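Local coordinates for protein extracellular ligand-binding receptor (Rhodopseudomonas palustris, PDB 4F06) that binds p-hydroxybenzoic acid between its two lobes and probably delivers such lignin-derived benzoates to an ABC transporter for uptake, at residues A145-G150 / F201-P206; Y80-A85 / A104-I109. All coordinates share one frame; numbering follows the deposited sequence.

Overall arrangement
Interactions 1 and 2 line the two alpha/beta lobes that close on p-hydroxybenzoic acid, as in periplasmic binding proteins generally, and are worked examples of how each lobe prepares its half of the site. Both are largely buried, with centres about 12 Å apart, and both touch the ligand. Interaction 1 belongs to the sheet that includes strands 141-147 and 197-201, where backbone pairing and ring packing dominate; its partly exposed side reaches a sulfate. Interaction 2 joins loops and helix starts beyond strands 75-78 and 99-101 of the other sheet, and its chemistry is that of hydroxyl and backbone N-H groups around a carboxylate. Ala204 O and Tyr80 OH, probably hydrogen-bonded, join the two directly.

Interaction 1. Residues A145-G150 / F201-P206; sequences AVSDYG and FLPAGP. With PHB (p-hydroxybenzoic acid), chain B; SO4 (sulfate ion), chain E.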
loop_
_atom_site.group_PDB
_atom_site.type_symbol
_atom_site.label_atom_id
_atom_site.label_comp_id
_atom_site.label_asym_id
_atom_site.label_seq_id
_atom_site.Cartn_x
_atom_site.Cartn_y
_atom_site.Cartn_z
ATOM N N ALA A 145 -5.175 17.694 1.216
ATOM C CA ALA A 145 -5.605 17.312 2.557
ATOM C C ALA A 145 -4.997 15.933 2.811
ATOM O O ALA A 145 -5.322 14.968 2.093
ATOM C CB ALA A 145 -7.131 17.227 2.667
ATOM N N VAL A 146 -4.091 15.825 3.798
ATOM C CA VAL A 146 -3.456 14.552 4.063
ATOM C C VAL A 146 -3.470 14.248 5.540
ATOM O O VAL A 146 -3.418 15.182 6.373
ATOM C CB VAL A 146 -1.974 14.525 3.598
ATOM C CG1 VAL A 146 -1.884 14.638 2.096
ATOM C CG2 VAL A 146 -1.116 15.600 4.290
ATOM N N SER A 147 -3.531 12.958 5.912
ATOM C CA SER A 147 -3.384 12.599 7.330
ATOM C C SER A 147 -2.000 13.060 7.811
ATOM O O SER A 147 -0.985 12.895 7.117
ATOM C CB SER A 147 -3.573 11.107 7.532
ATOM O OG SER A 147 -4.893 10.763 7.164
ATOM N N ASP A 148 -1.961 13.537 9.057
ATOM C CA ASP A 148 -0.757 14.171 9.602
ATOM C C ASP A 148 0.185 13.143 10.231
ATOM O O ASP A 148 0.340 13.053 11.460
ATOM C CB ASP A 148 -1.185 15.189 10.658
ATOM C CG ASP A 148 -0.028 16.008 11.158
ATOM O OD1 ASP A 148 1.022 16.076 10.481
ATOM O OD2 ASP A 148 -0.206 16.597 12.241
ATOM N N TYR A 149 0.844 12.356 9.388
ATOM C CA TYR A 149 1.935 11.475 9.827
ATOM C C TYR A 149 2.740 11.107 8.583
ATOM O O TYR A 149 2.443 11.558 7.484
ATOM C CB TYR A 149 1.444 10.236 10.635
ATOM C CG TYR A 149 0.799 9.101 9.826
ATOM C CD1 TYR A 149 -0.265 9.319 8.925
ATOM C CD2 TYR A 149 1.220 7.804 10.036
ATOM C CE1 TYR A 149 -0.820 8.242 8.225
ATOM C CE2 TYR A 149 0.663 6.731 9.339
ATOM C CZ TYR A 149 -0.344 6.972 8.427
ATOM O OH TYR A 149 -0.915 5.922 7.732
ATOM N N GLY A 150 3.753 10.255 8.748
ATOM C CA GLY A 150 4.786 9.996 7.737
ATOM C C GLY A 150 4.307 9.949 6.287
ATOM O O GLY A 150 4.777 10.727 5.461
ATOM N N PHE A 201 -4.724 12.013 0.681
ATOM C CA PHE A 201 -4.367 10.705 1.192
ATOM C C PHE A 201 -4.788 10.614 2.664
ATOM O O PHE A 201 -4.512 11.559 3.433
ATOM C CB PHE A 201 -2.836 10.473 1.178
ATOM C CG PHE A 201 -2.418 9.341 2.095
ATOM C CD1 PHE A 201 -2.596 7.989 1.750
ATOM C CD2 PHE A 201 -1.893 9.641 3.369
ATOM C CE1 PHE A 201 -2.290 6.969 2.615
ATOM C CE2 PHE A 201 -1.576 8.604 4.245
ATOM C CZ PHE A 201 -1.770 7.275 3.884
ATOM N N LEU A 202 -5.423 9.496 3.024
ATOM C CA LEU A 202 -5.560 9.067 4.414
ATOM C C LEU A 202 -5.320 7.556 4.348
ATOM O O LEU A 202 -5.534 6.935 3.309
ATOM C CB LEU A 202 -6.961 9.352 4.983
ATOM C CG LEU A 202 -7.548 10.753 4.753
ATOM C CD1 LEU A 202 -8.295 10.845 3.430
ATOM C CD2 LEU A 202 -8.484 11.087 5.890
ATOM N N PRO A 203 -4.932 6.901 5.449
ATOM C CA PRO A 203 -4.723 5.439 5.410
ATOM C C PRO A 203 -6.062 4.757 5.140
ATOM O O PRO A 203 -7.128 5.139 5.690
ATOM C CB PRO A 203 -4.218 5.111 6.828
ATOM C CG PRO A 203 -4.697 6.272 7.673
ATOM C CD PRO A 203 -4.632 7.495 6.762
ATOM N N ALA A 204 -6.023 3.744 4.275
ATOM C CA ALA A 204 -7.266 3.040 3.912
ATOM C C ALA A 204 -7.905 2.448 5.150
ATOM O O ALA A 204 -7.264 1.845 6.007
ATOM C CB ALA A 204 -6.941 1.974 2.913
ATOM N N GLY A 205 -9.215 2.658 5.278
ATOM C CA GLY A 205 -9.980 2.265 6.462
ATOM C C GLY A 205 -11.000 3.323 6.784
ATOM O O GLY A 205 -11.390 4.111 5.910
ATOM N N PRO A 206 -11.423 3.387 8.054
ATOM C CA PRO A 206 -12.453 4.379 8.416
ATOM C C PRO A 206 -12.134 5.831 8.010
ATOM O O PRO A 206 -13.046 6.554 7.566
ATOM C CB PRO A 206 -12.555 4.240 9.936
ATOM C CG PRO A 206 -12.280 2.761 10.134
ATOM C CD PRO A 206 -11.152 2.447 9.168
HETATM C "C1'" PHB B . 1.240 3.839 6.154
HETATM O "O1'" PHB B . 2.354 3.877 5.614
HETATM O "O2'" PHB B . 1.068 4.081 7.398
HETATM C C1 PHB B . 0.052 3.556 5.289
HETATM C C2 PHB B . 0.094 3.847 3.911
HETATM C C3 PHB B . -1.012 3.636 3.123
HETATM C C4 PHB B . -2.187 3.172 3.677
HETATM C C5 PHB B . -2.250 2.890 5.027
HETATM C C6 PHB B . -1.147 3.089 5.848
HETATM O O4 PHB B . -3.311 2.997 2.956
HETATM S S SO4 E . 5.036 8.809 12.027
HETATM O O1 SO4 E . 3.763 8.137 12.490
HETATM O O2 SO4 E . 5.928 8.828 13.208
HETATM O O3 SO4 E . 5.254 8.063 10.797
HETATM O O4 SO4 E . 4.774 10.179 11.590
#
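Val146 and Phe201 form a parallel beta bridge, and from it both segments run on into loops that reach the bound p-hydroxybenzoic acid. Ser147 N donates to Phe201 O at 3.0 Å, while the bond from Phe201 N back to Ala145 O is weak. Packing is tight just beyond the bridge: Ser147 OG, turned beside its own backbone N (chi1 -63°), lies 3.3 Å from both Leu202 CA and Pro203 CD. The ring of Phe201, its CG anti to the backbone N (chi1 161°), carries CE1 to 3.6 Å from C3 of the ligand, the contact lying at the ring's edge. Tyr149 crosses that side chain at about a right angle, CE1 standing 4.1 Å from Phe201 CE2, and its hydroxyl donates to the ligand carboxylate, OH to O2' 2.7 Å. At the far end of the ligand, Ala204 N gives its O4 a nearly straight bond of 3.1 Å. The other side of Tyr149 is looser: a sulfate, probably from the crystallisation liquor, lies at its ring edge and takes two weak bonds from Gly150 N. Strand 169-176 flanks strand 141-147 in the sheet, helix 206-217 packs on Ala145 and Leu202, and helix 150-165 begins directly after Tyr149, its Pro151 touching Phe201.

Interaction 2. Residues Y80-A85 / A104-I109; sequences YFTPNA and AATSSI. With PHB (p-hydroxybenzoic acid), chain B.
Carboxylate oxygen O1' of p-hydroxybenzoic acid is gripped from both segments: Thr82 OG1 donates to it at 2.6 Å and Ala105 N at 3.0 Å. The second oxygen, O2', receives a bond of 2.8 Å from Thr82 N, with an N-H...O angle of 167°, so Thr82 binds both oxygens, one through its side chain and one through its backbone; Tyr149 OH also bonds O2'. The Thr82 hydroxyl lies beside the backbone N (chi1 -77°), which directs both donors of the residue to the same carboxylate. That hydroxyl is an acceptor as well: Thr106 OG1 donates to Thr82 OG1 at 2.8 Å, the two side chains crossing at about a right angle, and thus acts as a second-shell residue that steadies the first-shell one. Apolar groups close the rest of the contact. Ala104 CB comes up against Thr82 N and meets Ala85 CB at 3.9 Å, while CD1 of Ile109 reaches in to 4.1 Å from the same Ala85 methyl. Beyond the carboxylate, the C5-C6 side of the ligand ring is directed at one face of Tyr80, toward its rim, with the planes steeply inclined (about 67°) and CZ 3.6 Å from C5; the Tyr80 hydroxyl is bonded to Ala204 O. Phe81 sits at the N-cap position of helix 82-88 and presents a ring edge near O2', while Tyr80 CD2 lies over the centre of one Phe81 face. Pro151 of helix 150-165 packs against both threonines. An anion held by hydroxyls and by N-H groups, one of them in the first turn of a helix, would probably be stabilised partly by the helix dipole, consistent with a site that takes benzoates in their ionised form.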
loop_
_atom_site.group_PDB
_atom_site.type_symbol
_atom_site.label_atom_id
_atom_site.label_comp_id
_atom_site.label_asym_id
_atom_site.label_seq_id
_atom_site.Cartn_x
_atom_site.Cartn_y
_atom_site.Cartn_z
ATOM N N TYR A 80 1.313 -2.693 8.475
ATOM C CA TYR A 80 0.383 -1.800 7.809
ATOM C C TYR A 80 0.819 -0.314 7.943
ATOM O O TYR A 80 0.853 0.426 6.947
ATOM C CB TYR A 80 -1.024 -1.985 8.383
ATOM C CG TYR A 80 -2.100 -1.327 7.555
ATOM C CD1 TYR A 80 -2.323 -1.738 6.234
ATOM C CD2 TYR A 80 -2.884 -0.285 8.081
ATOM C CE1 TYR A 80 -3.296 -1.114 5.450
ATOM C CE2 TYR A 80 -3.896 0.323 7.325
ATOM C CZ TYR A 80 -4.082 -0.089 6.010
ATOM O OH TYR A 80 -5.020 0.491 5.172
ATOM N N PHE A 81 1.127 0.113 9.181
ATOM C CA PHE A 81 1.399 1.519 9.436
ATOM C C PHE A 81 2.892 1.852 9.445
ATOM O O PHE A 81 3.691 1.149 10.089
ATOM C CB PHE A 81 0.781 1.935 10.783
ATOM C CG PHE A 81 -0.747 1.941 10.789
ATOM C CD1 PHE A 81 -1.418 2.924 10.069
ATOM C CD2 PHE A 81 -1.470 1.005 11.512
ATOM C CE1 PHE A 81 -2.802 2.975 10.067
ATOM C CE2 PHE A 81 -2.864 1.062 11.513
ATOM C CZ PHE A 81 -3.538 2.059 10.800
ATOM N N THR A 82 3.189 2.982 8.849
ATOM C CA THR A 82 4.578 3.479 8.862
ATOM C C THR A 82 5.241 3.495 10.249
ATOM O O THR A 82 6.338 2.992 10.382
ATOM C CB THR A 82 4.648 4.858 8.181
ATOM O OG1 THR A 82 4.583 4.707 6.771
ATOM C CG2 THR A 82 5.937 5.610 8.514
ATOM N N PRO A 83 4.617 4.102 11.280
ATOM C CA PRO A 83 5.293 4.167 12.587
ATOM C C PRO A 83 5.601 2.805 13.162
ATOM O O PRO A 83 6.540 2.644 13.930
ATOM C CB PRO A 83 4.321 4.996 13.475
ATOM C CG PRO A 83 3.004 4.983 12.713
ATOM C CD PRO A 83 3.422 4.971 11.263
ATOM N N ASN A 84 4.793 1.816 12.837
ATOM C CA ASN A 84 5.055 0.456 13.304
ATOM C C ASN A 84 6.225 -0.170 12.588
ATOM O O ASN A 84 7.113 -0.764 13.223
ATOM C CB ASN A 84 3.779 -0.384 13.192
ATOM C CG ASN A 84 2.678 0.135 14.101
ATOM O OD1 ASN A 84 2.947 0.785 15.152
ATOM N ND2 ASN A 84 1.425 -0.200 13.769
ATOM N N ALA A 85 6.303 0.020 11.265
ATOM C CA ALA A 85 7.478 -0.441 10.522
ATOM C C ALA A 85 8.753 0.268 11.005
ATOM O O ALA A 85 9.815 -0.366 11.134
ATOM C CB ALA A 85 7.313 -0.182 9.045
ATOM N N ALA A 104 3.300 -0.484 4.677
ATOM C CA ALA A 104 3.805 0.842 5.133
ATOM C C ALA A 104 4.620 1.491 4.023
ATOM O O ALA A 104 5.618 0.918 3.532
ATOM C CB ALA A 104 4.663 0.617 6.347
ATOM N N ALA A 105 4.265 2.740 3.666
ATOM C CA ALA A 105 4.549 3.265 2.323
ATOM C C ALA A 105 5.434 4.528 2.383
ATOM O O ALA A 105 5.643 5.195 1.359
ATOM C CB ALA A 105 3.238 3.573 1.621
ATOM N N THR A 106 5.969 4.902 3.549
ATOM C CA THR A 106 6.832 6.113 3.640
ATOM C C THR A 106 8.183 5.741 2.993
ATOM O O THR A 106 8.777 4.682 3.273
ATOM C CB THR A 106 6.958 6.536 5.104
ATOM O OG1 THR A 106 5.650 6.947 5.536
ATOM C CG2 THR A 106 7.931 7.715 5.302
ATOM N N SER A 107 8.694 6.644 2.151
ATOM C CA SER A 107 9.889 6.299 1.345
ATOM C C SER A 107 11.064 5.882 2.212
ATOM O O SER A 107 11.736 4.907 1.895
ATOM C CB SER A 107 10.311 7.483 0.461
ATOM O OG SER A 107 9.423 7.671 -0.619
ATOM N N SER A 108 11.343 6.615 3.287
ATOM C CA SER A 108 12.558 6.383 4.053
ATOM C C SER A 108 12.582 5.067 4.817
ATOM O O SER A 108 13.632 4.723 5.359
ATOM C CB SER A 108 12.818 7.527 5.028
ATOM O OG SER A 108 11.756 7.572 5.974
ATOM N N ILE A 109 11.475 4.315 4.888
ATOM C CA ILE A 109 11.501 3.065 5.660
ATOM C C ILE A 109 12.637 2.167 5.165
ATOM O O ILE A 109 13.313 1.533 5.964
ATOM C CB ILE A 109 10.147 2.360 5.573
ATOM C CG1 ILE A 109 9.070 3.169 6.320
ATOM C CG2 ILE A 109 10.253 0.931 6.127
ATOM C CD1 ILE A 109 7.655 2.639 6.133
HETATM C "C1'" PHB B . 1.240 3.839 6.154
HETATM O "O1'" PHB B . 2.354 3.877 5.614
HETATM O "O2'" PHB B . 1.068 4.081 7.398
HETATM C C1 PHB B . 0.052 3.556 5.289
HETATM C C2 PHB B . 0.094 3.847 3.911
HETATM C C3 PHB B . -1.012 3.636 3.123
HETATM C C4 PHB B . -2.187 3.172 3.677
HETATM C C5 PHB B . -2.250 2.890 5.027
HETATM C C6 PHB B . -1.147 3.089 5.848
HETATM O O4 PHB B . -3.311 2.997 2.956
#